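Local atomic coordinates of porin B (PDB entry 4GEY), a protein that forms a beta-barrel channel in the outer membrane of Pseudomonas putida and probably lets glucose and other sugars cross into the periplasm. Residues Asn324-Tyr329 against Ala353-Asn358; Lys363-Leu368 against Val383-Thr388. The protein carries 2 engineered substitutions. All blocks are in the same frame, centred on the assembly; numbering follows the deposited sequence.

Contact 1: residues Asn324-Tyr329 against Ala353-Asn358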
# COMPACT_ATOMS: atom_id res chain seq x y z
N ASN A 324 11.82 1.90 14.45
CA ASN A 324 10.71 1.30 13.73
C ASN A 324 10.09 0.10 14.44
O ASN A 324 10.81 -0.82 14.84
CB ASN A 324 11.20 0.88 12.35
CG ASN A 324 10.17 1.11 11.28
OD1 ASN A 324 9.89 2.25 10.90
ND2 ASN A 324 9.58 0.02 10.78
N VAL A 325 8.77 0.09 14.58
CA VAL A 325 8.08 -0.98 15.30
C VAL A 325 8.20 -2.31 14.56
O VAL A 325 8.58 -3.33 15.14
CB VAL A 325 6.58 -0.68 15.52
CG1 VAL A 325 5.91 -1.86 16.18
CG2 VAL A 325 6.38 0.56 16.36
N VAL A 326 7.84 -2.29 13.27
CA VAL A 326 8.13 -3.41 12.38
C VAL A 326 9.62 -3.46 12.05
O VAL A 326 10.19 -2.53 11.48
CB VAL A 326 7.36 -3.32 11.10
CG1 VAL A 326 7.75 -4.49 10.18
CG2 VAL A 326 5.87 -3.30 11.39
N ASP A 327 10.24 -4.57 12.43
CA ASP A 327 11.67 -4.82 12.32
C ASP A 327 12.01 -5.08 10.85
O ASP A 327 12.90 -4.44 10.26
CB ASP A 327 11.96 -6.07 13.15
CG ASP A 327 13.42 -6.26 13.44
OD1 ASP A 327 14.25 -6.00 12.54
OD2 ASP A 327 13.73 -6.67 14.57
N ASN A 328 11.30 -6.05 10.28
CA ASN A 328 11.53 -6.55 8.94
C ASN A 328 10.25 -7.24 8.48
O ASN A 328 9.42 -7.60 9.31
CB ASN A 328 12.72 -7.53 8.93
CG ASN A 328 12.44 -8.83 9.71
OD1 ASN A 328 11.58 -9.62 9.33
ND2 ASN A 328 13.20 -9.07 10.78
N TYR A 329 10.08 -7.43 7.18
CA TYR A 329 8.88 -8.07 6.65
C TYR A 329 9.17 -8.85 5.38
O TYR A 329 10.00 -8.45 4.58
CB TYR A 329 7.80 -7.02 6.42
CG TYR A 329 6.91 -7.22 5.21
CD1 TYR A 329 7.27 -6.71 3.97
CD2 TYR A 329 5.68 -7.85 5.33
CE1 TYR A 329 6.43 -6.87 2.86
CE2 TYR A 329 4.83 -8.00 4.24
CZ TYR A 329 5.21 -7.51 3.01
OH TYR A 329 4.39 -7.67 1.91
N ALA A 353 2.47 -13.58 4.00
CA ALA A 353 3.33 -12.50 4.48
C ALA A 353 3.68 -12.74 5.92
O ALA A 353 2.89 -13.28 6.68
CB ALA A 353 2.64 -11.17 4.35
N ARG A 354 4.89 -12.34 6.29
CA ARG A 354 5.35 -12.40 7.66
C ARG A 354 5.74 -10.99 8.06
O ARG A 354 6.45 -10.31 7.32
CB ARG A 354 6.56 -13.33 7.75
CG ARG A 354 7.29 -13.30 9.06
CD ARG A 354 8.55 -14.13 9.02
NE ARG A 354 9.26 -13.99 10.28
CZ ARG A 354 10.28 -13.16 10.48
NH1 ARG A 354 10.73 -12.42 9.49
NH2 ARG A 354 10.86 -13.09 11.68
N ILE A 355 5.25 -10.54 9.20
CA ILE A 355 5.53 -9.20 9.71
C ILE A 355 6.13 -9.30 11.10
O ILE A 355 5.43 -9.59 12.07
CB ILE A 355 4.26 -8.37 9.79
CG1 ILE A 355 3.57 -8.33 8.42
CG2 ILE A 355 4.57 -6.97 10.29
CD1 ILE A 355 2.10 -7.92 8.45
N HIS A 356 7.43 -9.06 11.20
CA HIS A 356 8.10 -9.21 12.49
C HIS A 356 8.25 -7.89 13.26
O HIS A 356 8.58 -6.86 12.68
CB HIS A 356 9.47 -9.87 12.30
CG HIS A 356 10.24 -10.02 13.57
ND1 HIS A 356 11.26 -9.18 13.93
CD2 HIS A 356 10.12 -10.93 14.57
CE1 HIS A 356 11.75 -9.56 15.10
NE2 HIS A 356 11.08 -10.62 15.51
N VAL A 357 7.99 -7.94 14.57
CA VAL A 357 8.11 -6.77 15.42
C VAL A 357 9.45 -6.71 16.13
O VAL A 357 9.86 -7.67 16.79
CB VAL A 357 7.02 -6.71 16.51
CG1 VAL A 357 7.11 -5.39 17.26
CG2 VAL A 357 5.63 -6.89 15.92
N ASN A 358 10.12 -5.58 15.97
CA ASN A 358 11.31 -5.18 16.72
C ASN A 358 11.29 -5.66 18.15
O ASN A 358 10.45 -5.24 18.95
CB ASN A 358 11.36 -3.65 16.71
CG ASN A 358 12.65 -3.10 17.22
OD1 ASN A 358 13.24 -3.61 18.16
ND2 ASN A 358 13.11 -2.01 16.60
O HOH W 1 13.23 -11.93 12.74
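Val326 and Val357 pair as antiparallel, non-hydrogen-bonded residues with diverging side chains, their CA atoms 4.5 Å apart, and the axes of the short strand segments 326-329 and 353-357 run antiparallel at 153°. Beside this pair Asp327 N donates to His356 O (2.8 Å), and one step outward Asn358 N reaches Val325 O (2.9 Å). Asn358 also sends ND2 to Asn324 O, an oxygen lying close to its amide plane; ND2 has a second acceptor in Lys321 O, while OD1 caps the following helix at Asp360 N. Asn324 ND2 donates to Val326 O (2.7 Å), in the carbonyl plane on a lone pair. The pairing belongs to the open ends of a beta hairpin, strands 326-337 and 347-357, in the wall of the OprB-family barrel. Along one face Tyr329 brings CD2 to Ile355 CG1, which sits at the ring edge, and CE2 to Ala353 CB; its hydroxyl is bonded to Ala169 O. On the other face Asn328, with CG between its backbone N and carbonyl carbon (chi1 67°), crosses His356 obliquely, amide and ring planes 9° apart and ND2 3.7 Å from His356 ND1. Asn328 OD1 takes a weak, bent bond from Arg354 NH1 (2.9 Å), and Gln330 hydrogen-bonds both, NE2 to Asn328 OD1 and OE1 to Arg354 NH1. A leucine in place of Asn328 would probably leave Gln330 NE2 without this acceptor and Arg354 NH1 with Gln330 OE1 alone. Water 1 lies 3.5 Å above the His356 ring and accepts from Arg354 NH2.

Contact 2: residues Lys363-Leu368 against Val383-Thr388. With DMU (decyl-beta-D-maltopyranoside), chain L.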
# COMPACT_ATOMS: atom_id res chain seq x y z
N LYS A 363 10.44 -6.13 24.49
CA LYS A 363 11.21 -6.06 25.74
C LYS A 363 10.70 -4.92 26.62
O LYS A 363 10.56 -5.07 27.84
CB LYS A 363 12.71 -5.88 25.49
CG LYS A 363 13.50 -7.18 25.30
N ARG A 364 10.41 -3.79 25.98
CA ARG A 364 9.87 -2.63 26.68
C ARG A 364 8.53 -2.98 27.32
O ARG A 364 8.22 -2.54 28.44
CB ARG A 364 9.69 -1.45 25.72
CG ARG A 364 9.06 -0.25 26.40
CD ARG A 364 9.11 1.02 25.57
NE ARG A 364 8.33 2.06 26.24
CZ ARG A 364 7.00 2.17 26.15
NH1 ARG A 364 6.31 1.32 25.41
NH2 ARG A 364 6.37 3.13 26.81
N ALA A 365 7.73 -3.76 26.60
CA ALA A 365 6.41 -4.13 27.08
C ALA A 365 6.53 -5.04 28.30
O ALA A 365 5.78 -4.90 29.28
CB ALA A 365 5.62 -4.82 25.99
N GLU A 366 7.47 -5.99 28.24
CA GLU A 366 7.67 -6.93 29.33
C GLU A 366 8.02 -6.15 30.59
O GLU A 366 7.55 -6.46 31.69
CB GLU A 366 8.76 -7.93 28.97
CG GLU A 366 8.24 -9.22 28.39
CD GLU A 366 9.33 -10.06 27.76
OE1 GLU A 366 10.41 -9.50 27.46
OE2 GLU A 366 9.11 -11.27 27.54
N LEU A 367 8.84 -5.12 30.40
CA LEU A 367 9.21 -4.20 31.46
C LEU A 367 8.02 -3.47 32.06
O LEU A 367 7.89 -3.39 33.28
CB LEU A 367 10.21 -3.19 30.92
CG LEU A 367 11.58 -3.19 31.59
CD1 LEU A 367 11.99 -4.60 31.96
CD2 LEU A 367 12.57 -2.56 30.62
N LEU A 368 7.16 -2.92 31.19
CA LEU A 368 5.93 -2.25 31.61
C LEU A 368 5.09 -3.15 32.52
O LEU A 368 4.63 -2.72 33.59
CB LEU A 368 5.10 -1.85 30.39
CG LEU A 368 5.06 -0.42 29.84
CD1 LEU A 368 6.18 0.43 30.38
CD2 LEU A 368 5.09 -0.44 28.31
N VAL A 383 -0.10 -5.10 28.92
CA VAL A 383 0.34 -4.62 27.62
C VAL A 383 0.88 -5.77 26.77
O VAL A 383 1.96 -6.27 27.02
CB VAL A 383 1.40 -3.53 27.79
CG1 VAL A 383 2.01 -3.10 26.44
CG2 VAL A 383 0.79 -2.36 28.54
N PRO A 384 0.10 -6.19 25.76
CA PRO A 384 0.40 -7.37 24.94
C PRO A 384 1.80 -7.39 24.36
O PRO A 384 2.32 -6.35 23.97
CB PRO A 384 -0.64 -7.30 23.82
CG PRO A 384 -1.83 -6.65 24.50
CD PRO A 384 -1.22 -5.61 25.44
N LEU A 385 2.40 -8.58 24.33
CA LEU A 385 3.73 -8.78 23.80
C LEU A 385 3.62 -9.00 22.31
O LEU A 385 3.05 -10.01 21.85
CB LEU A 385 4.41 -9.99 24.47
CG LEU A 385 4.64 -9.97 25.99
CD1 LEU A 385 5.69 -11.00 26.36
CD2 LEU A 385 5.07 -8.60 26.50
N GLN A 386 4.13 -8.05 21.54
CA GLN A 386 4.01 -8.13 20.09
C GLN A 386 5.21 -8.81 19.46
O GLN A 386 6.34 -8.36 19.63
CB GLN A 386 3.80 -6.75 19.50
CG GLN A 386 2.48 -6.16 19.88
CD GLN A 386 2.25 -4.83 19.22
OE1 GLN A 386 2.87 -3.83 19.57
NE2 GLN A 386 1.34 -4.81 18.25
N ARG A 387 4.95 -9.89 18.73
CA ARG A 387 6.02 -10.75 18.22
C ARG A 387 6.01 -10.85 16.68
O ARG A 387 6.79 -10.17 16.02
CB ARG A 387 5.98 -12.12 18.90
CG ARG A 387 5.49 -12.05 20.36
CD ARG A 387 5.40 -13.41 21.05
NE ARG A 387 6.59 -13.70 21.84
CZ ARG A 387 6.61 -13.83 23.16
NH1 ARG A 387 5.49 -13.69 23.86
NH2 ARG A 387 7.75 -14.09 23.78
N THR A 388 5.16 -11.68 16.10
CA THR A 388 5.17 -11.86 14.65
C THR A 388 3.77 -12.17 14.14
O THR A 388 3.12 -13.09 14.63
CB THR A 388 6.11 -13.00 14.21
OG1 THR A 388 7.38 -12.86 14.86
CG2 THR A 388 6.30 -12.98 12.71
C1 DMU L . 5.25 -17.80 16.29
C2 DMU L . 5.72 -17.11 17.47
C3 DMU L . 5.98 -17.83 18.74
C4 DMU L . 6.19 -19.35 18.58
O5 DMU L . 5.14 -19.87 17.57
C6 DMU L . 5.30 -19.26 16.27
O7 DMU L . 7.16 -17.30 19.39
O16 DMU L . 4.36 -19.85 15.36
C18 DMU L . 4.83 -20.36 14.12
C19 DMU L . 3.79 -20.62 13.00
C22 DMU L . 3.74 -19.70 11.73
C25 DMU L . 2.66 -20.04 10.69
C28 DMU L . 2.31 -19.05 9.60
C31 DMU L . 0.93 -19.19 8.97
C34 DMU L . 0.61 -18.47 7.68
C37 DMU L . -0.77 -17.93 7.49
O49 DMU L . 6.05 -17.26 15.15
O55 DMU L . 4.85 -15.93 17.66
C57 DMU L . 6.12 -20.06 19.73
O61 DMU L . 5.56 -21.32 19.67
C5 DMU L . 8.23 -17.16 21.54
C7 DMU L . 8.08 -18.14 22.56
C8 DMU L . 6.90 -17.94 23.41
C9 DMU L . 5.58 -17.96 22.60
O1 DMU L . 5.77 -17.29 21.23
C10 DMU L . 7.05 -16.84 20.71
O2 DMU L . 6.83 -18.95 24.37
O3 DMU L . 9.36 -17.53 20.68
O4 DMU L . 9.28 -18.09 23.39
C11 DMU L . 4.60 -17.34 23.24
O6 DMU L . 3.36 -17.29 22.63
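Ala365 CB, directed at the 383-388 segment, sits between two branched side chains: Leu385 CD2 at 3.9 Å and Val383 CG1 at 4.0 Å. Ala365 has 49 Å² covered here, and its CA and that of Val383 are the nearest CA pair, 6.1 Å apart. Leu385 holds CG anti to its carbonyl carbon (chi1 -61°), which carries both methyls to the helix; there the side chain crosses that of Glu366 at about a right angle, and CD1 and CD2 each lie 3.7 Å from Glu366 CG. The contact is loose at the other end, where Leu368 CD2 only reaches Val383 CG1 at 4.5 Å. Glu366 forms the partly exposed side, its OE2 3.6 Å from Leu385 CD1, with Lys362 as a long, weak ionic partner. Farther along the loop, Arg387 bends at chi3 (96°) and sets its guanidinium against a decyl maltoside, NE lying 3.4 Å from C10 of the detergent, which is also hydrogen-bonded to Asp420. Asn369 OD1 accepts from Val383 N, fastening the loop at Val383 to helix 359-372. That helix is flanked by helix 275-278, which Arg364, Leu367 and Leu368 touch, while the loop leads into strand 388-399 of the barrel.

Overall arrangement
From the N terminus, the chain first passes through 324-329, runs along strand 326-337 and returns along strand 347-357, so that contact 1 closes a hairpin loop of 23 residues. Asn358 then starts helix 359-372, and contact 2 closes a second, shorter loop of 14 residues when 383-388 comes back to that helix. The two loops are in series, neither enclosing nor crossing the other, and their centres lie about 14 Å apart. They meet where strand 388-399 begins beside strand 347-357: Val357 N lies 2.9 Å from Arg387 O, a probable hydrogen bond, and His356 CD2 packs on Thr388 OG1. Helix 359-372 and its loop are thereby tied to the barrel wall.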